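Local coordinates for thermostable monoacylglycerol lipase (Bacillus, PDB 4LHE), which catalyses the hydrolysis of monoacylglycerols to glycerol and free fatty acid, as an alpha/beta-hydrolase-fold lipase, at residues P187-V192 against E215-R220; P118-V123 against H226-D231. All blocks are in the same frame, centred on the assembly; numbering follows the deposited sequence.

Contact 1: residues P187-V192 against E215-R220; sequences PALIFV and EKEIVR
Val-192 sets its CG1 methyl over the centre of the Arg-220 guanidinium, 3.8 Å from CZ of that arginine, with the two side chains lying alongside each other and pointing the same way. The methyl sits there because CG1 occupies the place between backbone N and carbonyl carbon (chi1 57°), while the arginine chain bends at chi2 and chi3 to bring its flat group back. The same CG1 of Val-192 also touches CG2 of Ile-218 at 3.8 Å. Next to them CB of Ile-190 faces CG1 of Ile-218. Val-192, Ile-190 and Ile-218 thus make an apolar row, and the two isoleucines pack on helix 202-210. On the other face Val-219 fits its two methyls to two partners: CG1 lies 3.7 Å from CE1 of Phe-191, approaching the ring obliquely, and CG2 lies 3.7 Å from CD1 of Leu-189. Helix 234-247 packs on this face, with Phe-244 against Leu-189 and Arg-240 against Val-219. Between the faces the strands run parallel at 21°, in register from Ala-188 with Lys-216 to Val-192 with Arg-220. Five backbone bonds join them; the straightest is Val-219 N to Ile-190 O, 2.7 Å and 171° at the hydrogen. CA-H groups add to the grip, as where CA of Lys-216 approaches O of Ala-188 at 3.2 Å. With helix 202-210 the strands make a right-handed beta-alpha-beta crossover at the edge of the alpha/beta-hydrolase sheet, strand 216-221 being outermost. Arg-220 reaches Asp-194 with NH1 in a salt bridge, and Lys-216 gives NZ to O of Phe-208. Side chains meet here almost wholly through carbon, the backbone doing the polar work; the arginine's charge is probably balanced by Asp-194.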
# COMPACT_ATOMS: atom_id res chain seq x y z
N PRO A 187 -5.43 5.51 15.62
CA PRO A 187 -4.83 6.74 15.09
C PRO A 187 -4.47 6.64 13.60
O PRO A 187 -3.97 5.61 13.14
CB PRO A 187 -3.56 6.89 15.93
CG PRO A 187 -3.96 6.34 17.26
CD PRO A 187 -4.85 5.14 16.93
N ALA A 188 -4.71 7.71 12.85
CA ALA A 188 -4.43 7.68 11.42
C ALA A 188 -3.57 8.87 10.98
O ALA A 188 -3.81 10.01 11.39
CB ALA A 188 -5.74 7.61 10.62
N LEU A 189 -2.54 8.59 10.19
CA LEU A 189 -1.69 9.62 9.60
C LEU A 189 -1.78 9.41 8.09
O LEU A 189 -1.34 8.39 7.56
CB LEU A 189 -0.23 9.46 10.07
CG LEU A 189 0.82 10.37 9.42
CD1 LEU A 189 0.50 11.81 9.74
CD2 LEU A 189 2.25 10.04 9.85
N ILE A 190 -2.35 10.39 7.41
CA ILE A 190 -2.75 10.22 6.01
C ILE A 190 -1.90 11.10 5.11
O ILE A 190 -2.06 12.32 5.11
CB ILE A 190 -4.25 10.56 5.85
CG1 ILE A 190 -5.11 9.63 6.72
CG2 ILE A 190 -4.70 10.44 4.39
CD1 ILE A 190 -6.59 10.01 6.75
N PHE A 191 -0.99 10.47 4.35
CA PHE A 191 -0.19 11.17 3.34
C PHE A 191 -0.90 11.28 1.99
O PHE A 191 -1.54 10.33 1.53
CB PHE A 191 1.15 10.46 3.12
CG PHE A 191 2.09 10.57 4.29
CD1 PHE A 191 2.73 11.77 4.59
CD2 PHE A 191 2.35 9.46 5.11
CE1 PHE A 191 3.60 11.87 5.67
CE2 PHE A 191 3.22 9.56 6.18
CZ PHE A 191 3.84 10.75 6.46
N VAL A 192 -0.74 12.43 1.34
CA VAL A 192 -1.32 12.61 0.02
C VAL A 192 -0.42 13.51 -0.83
O VAL A 192 0.03 14.57 -0.39
CB VAL A 192 -2.76 13.17 0.08
CG1 VAL A 192 -2.79 14.49 0.85
CG2 VAL A 192 -3.32 13.33 -1.32
N GLU A 215 -8.11 10.36 16.59
CA GLU A 215 -6.82 10.97 16.28
C GLU A 215 -6.54 10.67 14.82
O GLU A 215 -6.30 9.50 14.46
CB GLU A 215 -5.73 10.38 17.17
CG GLU A 215 -4.34 10.99 16.96
CD GLU A 215 -3.57 11.15 18.25
OE1 GLU A 215 -2.58 11.92 18.25
OE2 GLU A 215 -3.94 10.51 19.26
N LYS A 216 -6.60 11.70 13.98
CA LYS A 216 -6.41 11.56 12.53
C LYS A 216 -5.88 12.87 11.93
O LYS A 216 -6.27 13.95 12.37
CB LYS A 216 -7.74 11.18 11.87
CG LYS A 216 -8.91 12.06 12.32
CD LYS A 216 -10.21 11.57 11.70
CE LYS A 216 -11.32 12.60 11.85
NZ LYS A 216 -12.59 12.07 11.32
N GLU A 217 -5.00 12.77 10.94
CA GLU A 217 -4.43 13.97 10.32
C GLU A 217 -4.10 13.75 8.83
O GLU A 217 -3.75 12.64 8.42
CB GLU A 217 -3.17 14.39 11.08
CG GLU A 217 -2.44 15.60 10.52
CD GLU A 217 -1.07 15.81 11.15
OE1 GLU A 217 -0.35 16.73 10.70
OE2 GLU A 217 -0.71 15.05 12.09
N ILE A 218 -4.21 14.81 8.03
CA ILE A 218 -3.77 14.73 6.64
C ILE A 218 -2.47 15.50 6.43
O ILE A 218 -2.36 16.68 6.80
CB ILE A 218 -4.83 15.21 5.65
CG1 ILE A 218 -6.05 14.29 5.72
CG2 ILE A 218 -4.28 15.22 4.23
CD1 ILE A 218 -7.10 14.56 4.65
N VAL A 219 -1.48 14.82 5.85
CA VAL A 219 -0.21 15.46 5.55
C VAL A 219 0.01 15.53 4.04
O VAL A 219 0.00 14.51 3.33
CB VAL A 219 0.96 14.75 6.28
CG1 VAL A 219 2.30 15.32 5.87
CG2 VAL A 219 0.78 14.89 7.79
N ARG A 220 0.16 16.76 3.54
CA ARG A 220 0.36 17.01 2.11
C ARG A 220 1.83 16.90 1.70
O ARG A 220 2.73 17.42 2.38
CB ARG A 220 -0.20 18.39 1.72
CG ARG A 220 -1.70 18.54 1.96
CD ARG A 220 -2.37 19.27 0.81
NE ARG A 220 -3.62 18.62 0.39
CZ ARG A 220 -3.75 17.80 -0.66
NH1 ARG A 220 -2.70 17.52 -1.43
NH2 ARG A 220 -4.94 17.26 -0.94

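Contact 2: residues P118-V123 against H226-D231; sequences PINAAV and HVATLD. With SO4 (sulfate ion), chain D.
Asn-120 leaves the end of strand 115-119 with its CB 3.8 Å from ND1 of His-226, meeting the imidazole obliquely. Its CG, anti to the carbonyl carbon (chi1 -72°), carries the amide on past the ring; the two side chains slide by one another in opposite directions, their planes 19° apart. At the tip ND2 gives a hydrogen bond to the backbone O of His-226, 2.8 Å long and 147° at the hydrogen. The acceptor lies close to the plane of the amide, while the donor is tilted from the carbonyl plane. ND2 also comes within 4.0 Å of the Ala-228 CB, and OD1 accepts from Ser-193 N, so both ends of the amide are held and its rotation is fixed. That fixed amide grips the loop after strand 216-221, the place of the histidine in an alpha/beta hydrolase, and the geometry is consistent with a triad of Ser-97, His-226 and Asp-196. With an alanine at Asn-120 the ND2 donor and the OD1 acceptor are gone, and the His-226 carbonyl and Ser-193 N would probably be left without these partners, the histidine loop being less firmly placed. The ring itself is fastened at both nitrogens: ND1 bonds to Asp-196, and NE2 donates to O3 of the sulfate at 2.8 Å, with the sulfur at the ring edge in its plane. The sulfate, probably from the crystallisation liquor, also bonds to Ser-97 OG and to the backbone N atoms of Phe-29 and Thr-30. Ile-119, the residue before Asn-120, meets the loop with two branches: CG2 lies 4.2 Å from the Ala-228 CB and CD1 3.6 Å from CG2 of Thr-229, whose OG1 is bonded to Ser-35 O.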
# COMPACT_ATOMS: atom_id res chain seq x y z
N PRO A 118 -1.59 5.25 5.78
CA PRO A 118 -1.83 5.06 4.34
C PRO A 118 -1.20 6.19 3.53
O PRO A 118 -1.24 7.34 3.96
CB PRO A 118 -3.37 5.12 4.24
CG PRO A 118 -3.81 5.92 5.46
CD PRO A 118 -2.81 5.61 6.53
N ILE A 119 -0.61 5.87 2.38
CA ILE A 119 0.05 6.89 1.56
C ILE A 119 -0.57 6.82 0.17
O ILE A 119 -0.47 5.79 -0.49
CB ILE A 119 1.55 6.58 1.40
CG1 ILE A 119 2.22 6.41 2.77
CG2 ILE A 119 2.24 7.63 0.55
CD1 ILE A 119 3.70 6.02 2.70
N ASN A 120 -1.19 7.91 -0.28
CA ASN A 120 -1.91 7.91 -1.56
C ASN A 120 -2.86 6.70 -1.73
O ASN A 120 -2.99 6.16 -2.83
CB ASN A 120 -0.94 8.00 -2.74
CG ASN A 120 -0.33 9.38 -2.87
OD1 ASN A 120 -0.92 10.39 -2.46
ND2 ASN A 120 0.86 9.45 -3.45
N ALA A 121 -3.49 6.30 -0.63
CA ALA A 121 -4.40 5.15 -0.61
C ALA A 121 -5.57 5.35 -1.55
O ALA A 121 -6.11 6.46 -1.66
CB ALA A 121 -4.89 4.89 0.80
N ALA A 122 -5.95 4.27 -2.23
CA ALA A 122 -7.02 4.27 -3.22
C ALA A 122 -8.31 3.71 -2.64
O ALA A 122 -8.34 2.57 -2.16
CB ALA A 122 -6.58 3.45 -4.43
N VAL A 123 -9.38 4.51 -2.70
CA VAL A 123 -10.67 4.14 -2.10
C VAL A 123 -11.85 4.32 -3.07
O VAL A 123 -12.85 3.61 -2.99
CB VAL A 123 -10.86 4.92 -0.76
CG1 VAL A 123 -12.30 5.35 -0.57
CG2 VAL A 123 -10.38 4.07 0.43
N HIS A 226 2.57 10.29 -7.56
CA HIS A 226 1.97 9.11 -6.96
C HIS A 226 2.86 8.19 -6.13
O HIS A 226 2.51 7.83 -5.00
CB HIS A 226 1.29 8.26 -8.02
CG HIS A 226 0.52 7.10 -7.46
ND1 HIS A 226 -0.43 7.25 -6.48
CD2 HIS A 226 0.55 5.78 -7.76
CE1 HIS A 226 -0.96 6.07 -6.20
NE2 HIS A 226 -0.38 5.16 -6.96
N VAL A 227 3.98 7.77 -6.70
CA VAL A 227 4.87 6.80 -6.05
C VAL A 227 5.74 7.51 -5.02
O VAL A 227 6.96 7.54 -5.15
CB VAL A 227 5.76 6.10 -7.06
CG1 VAL A 227 6.47 4.88 -6.42
CG2 VAL A 227 4.93 5.64 -8.24
N ALA A 228 5.09 8.09 -4.01
CA ALA A 228 5.73 9.03 -3.09
C ALA A 228 6.85 8.41 -2.22
O ALA A 228 7.77 9.10 -1.80
CB ALA A 228 4.65 9.67 -2.20
N THR A 229 6.77 7.10 -1.99
CA THR A 229 7.72 6.39 -1.13
C THR A 229 9.10 6.31 -1.76
O THR A 229 10.10 6.08 -1.08
CB THR A 229 7.22 4.97 -0.84
OG1 THR A 229 6.93 4.31 -2.08
CG2 THR A 229 5.95 5.00 0.02
N LEU A 230 9.15 6.50 -3.08
CA LEU A 230 10.42 6.49 -3.79
C LEU A 230 10.77 7.89 -4.29
O LEU A 230 11.86 8.10 -4.85
CB LEU A 230 10.33 5.57 -5.00
CG LEU A 230 10.13 4.07 -4.81
CD1 LEU A 230 10.05 3.40 -6.18
CD2 LEU A 230 11.26 3.50 -4.03
N ASP A 231 9.86 8.85 -4.09
CA ASP A 231 10.00 10.19 -4.68
C ASP A 231 10.76 11.15 -3.75
O ASP A 231 11.29 10.74 -2.71
CB ASP A 231 8.62 10.75 -5.04
CG ASP A 231 8.60 11.47 -6.37
OD1 ASP A 231 9.69 11.89 -6.86
OD2 ASP A 231 7.50 11.59 -6.96
S SO4 D . -0.19 1.39 -7.27
O1 SO4 D . 0.13 0.37 -8.27
O2 SO4 D . 1.04 1.77 -6.55
O3 SO4 D . -0.72 2.57 -7.95
O4 SO4 D . -1.21 0.83 -6.39

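Contacts 1 and 2, their centres about 12 Å apart, meet where strand 188-193 runs beside strand 115-119, and along the chain contact 1 is nested in the loop that contact 2 closes. Two probable backbone bonds join them: Phe-191 N to Pro-118 O at 3.2 Å and Asn-120 N to Phe-191 O at 3.0 Å. CA of Val-192 packs 3.4 Å from OD1 of Asn-120. Contact 1 pairs the last two strands at one edge of the sheet, whereas contact 2 lies at the C-terminal end of strand 115-119, against the loop after strand 216-221, beside the sulfate and the likely catalytic centre. The side chain of Val-192 lies near the presumed triad without touching it.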